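Long-range contact in Thiol:disulfide interchange protein DsbA (Pseudomonas aeruginosa, PDB 4ZL7), which probably drives disulfide-bond formation in the periplasm by passing its own redox-active disulfide on to other proteins: residues I27-L32 with M156-K161. The protein carries 1 engineered substitution. Numbering follows the deposited sequence.
Sequences IEVVEL and MVVNGK
Val30 and Val157 form a hydrogen-bonded antiparallel pair: Val30 N reaches Val157 O at 2.8 Å, nearly straight (177° at the hydrogen), and Val157 N returns to Val30 O. The short strand axes run at 168°, as expected for antiparallel neighbours. Past the end of strand 155-158, Asn159 extends the pairing, its N bonding to Glu28 O at 2.7 Å while its side-chain OD1 replaces a backbone carbonyl and accepts Glu28 N at 3.0 Å. That amide is turned across Ile27, whose CD1 lies 3.8 Å from Asn159 ND2; ND2 itself bonds to Glu186.

A water bridges the same end, donating to Glu28 OE1 at 2.6 Å, accepting from Gly160 N, and donating weakly to Val157 O. Glu28 reaches it on an extended chain with CG anti to the backbone N (chi1 -171°); its OE2 bonds to Ser22 N.

Apolar contacts divide between the two faces. Met156, bent at chi2 and chi3, curls back so that CE meets Val29 CG1 at 3.6 Å and SD lies by Glu31 CB and CG. On the face of Val30, Leu32 CD1 meets Val157 CG2 at 3.8 Å.

Both strands belong to the central sheet of the thioredoxin fold: strand 58-64 flanks 27-33 in parallel, strand 162-165 borders 155-158, and helices 38-52 and 172-187 cover the Val29 and Met156 face.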
loop_
_atom_site.group_PDB
_atom_site.type_symbol
_atom_site.label_atom_id
_atom_site.label_comp_id
_atom_site.label_asym_id
_atom_site.label_seq_id
_atom_site.Cartn_x
_atom_site.Cartn_y
_atom_site.Cartn_z
ATOM N N ILE A 27 9.027 -8.447 10.912
ATOM C CA ILE A 27 9.718 -7.685 9.879
ATOM C C ILE A 27 8.631 -7.107 9.010
ATOM O O ILE A 27 7.846 -7.842 8.423
ATOM C CB ILE A 27 10.677 -8.564 9.055
ATOM C CG1 ILE A 27 11.692 -9.298 9.960
ATOM C CG2 ILE A 27 11.408 -7.748 8.047
ATOM C CD1 ILE A 27 12.783 -8.436 10.454
ATOM N N GLU A 28 8.577 -5.786 8.920
ATOM C CA GLU A 28 7.532 -5.149 8.130
ATOM C C GLU A 28 7.912 -5.103 6.646
ATOM O O GLU A 28 9.050 -4.853 6.308
ATOM C CB GLU A 28 7.308 -3.705 8.623
ATOM C CG GLU A 28 6.084 -2.998 8.019
ATOM C CD GLU A 28 5.970 -1.553 8.499
ATOM O OE1 GLU A 28 6.882 -0.744 8.186
ATOM O OE2 GLU A 28 4.994 -1.265 9.229
ATOM N N VAL A 29 6.915 -5.286 5.785
ATOM C CA VAL A 29 7.043 -5.040 4.362
ATOM C C VAL A 29 5.877 -4.145 3.968
ATOM O O VAL A 29 4.712 -4.553 4.051
ATOM C CB VAL A 29 6.944 -6.319 3.553
ATOM C CG1 VAL A 29 6.911 -5.999 2.074
ATOM C CG2 VAL A 29 8.083 -7.208 3.883
ATOM N N VAL A 30 6.185 -2.914 3.585
ATOM C CA VAL A 30 5.168 -1.973 3.110
ATOM C C VAL A 30 5.196 -1.830 1.582
ATOM O O VAL A 30 6.262 -1.625 0.991
ATOM C CB VAL A 30 5.375 -0.582 3.725
ATOM C CG1 VAL A 30 4.355 0.408 3.137
ATOM C CG2 VAL A 30 5.320 -0.654 5.260
ATOM N N GLU A 31 4.029 -1.973 0.943
ATOM C CA GLU A 31 3.877 -1.524 -0.440
ATOM C C GLU A 31 3.099 -0.208 -0.444
ATOM O O GLU A 31 1.934 -0.173 -0.033
ATOM C CB GLU A 31 3.095 -2.492 -1.311
ATOM C CG GLU A 31 3.033 -1.985 -2.771
ATOM C CD GLU A 31 1.926 -2.591 -3.600
ATOM O OE1 GLU A 31 1.066 -3.299 -3.053
ATOM O OE2 GLU A 31 1.923 -2.355 -4.822
ATOM N N LEU A 32 3.744 0.856 -0.888
ATOM C CA LEU A 32 3.037 2.114 -1.082
ATOM C C LEU A 32 2.423 2.100 -2.461
ATOM O O LEU A 32 3.087 1.722 -3.408
ATOM C CB LEU A 32 3.967 3.315 -0.953
ATOM C CG LEU A 32 4.344 3.447 0.516
ATOM C CD1 LEU A 32 5.785 3.017 0.748
ATOM C CD2 LEU A 32 4.097 4.869 0.936
ATOM N N MET A 156 8.443 -0.113 -2.402
ATOM C CA MET A 156 8.495 -0.966 -1.228
ATOM C C MET A 156 9.389 -0.380 -0.152
ATOM O O MET A 156 10.459 0.190 -0.465
ATOM C CB MET A 156 9.073 -2.336 -1.610
ATOM C CG MET A 156 8.471 -2.989 -2.823
ATOM S SD MET A 156 6.756 -3.446 -2.613
ATOM C CE MET A 156 6.822 -4.601 -1.239
ATOM N N VAL A 157 8.960 -0.542 1.099
ATOM C CA VAL A 157 9.812 -0.327 2.259
ATOM C C VAL A 157 9.851 -1.564 3.158
ATOM O O VAL A 157 8.799 -2.051 3.612
ATOM C CB VAL A 157 9.382 0.894 3.070
ATOM C CG1 VAL A 157 10.398 1.177 4.169
ATOM C CG2 VAL A 157 9.229 2.125 2.156
ATOM N N VAL A 158 11.065 -2.066 3.428
ATOM C CA VAL A 158 11.248 -3.184 4.340
ATOM C C VAL A 158 11.745 -2.690 5.686
ATOM O O VAL A 158 12.725 -1.957 5.779
ATOM C CB VAL A 158 12.208 -4.240 3.748
ATOM C CG1 VAL A 158 12.675 -5.220 4.799
ATOM C CG2 VAL A 158 11.532 -4.976 2.585
ATOM N N ASN A 159 11.029 -3.100 6.722
ATOM C CA ASN A 159 11.364 -2.844 8.114
ATOM C C ASN A 159 11.702 -1.386 8.443
ATOM O O ASN A 159 12.514 -1.136 9.313
ATOM C CB ASN A 159 12.487 -3.778 8.621
ATOM C CG ASN A 159 12.143 -4.409 9.979
ATOM O OD1 ASN A 159 10.994 -4.627 10.278
ATOM N ND2 ASN A 159 13.141 -4.674 10.793
ATOM N N GLY A 160 11.038 -0.450 7.763
ATOM C CA GLY A 160 11.204 0.968 8.048
ATOM C C GLY A 160 12.608 1.468 7.698
ATOM O O GLY A 160 13.007 2.578 8.076
ATOM N N LYS A 161 13.354 0.657 6.955
ATOM C CA LYS A 161 14.793 0.897 6.779
ATOM C C LYS A 161 15.288 0.985 5.330
ATOM O O LYS A 161 16.264 1.690 5.053
ATOM C CB LYS A 161 15.597 -0.207 7.490
ATOM C CG LYS A 161 15.612 -0.093 8.982
ATOM C CD LYS A 161 16.432 -1.203 9.606
ATOM C CE LYS A 161 16.304 -1.188 11.114
ATOM N NZ LYS A 161 16.594 -2.522 11.676
HETATM O O HOH W 1 8.689 -1.020 6.364
#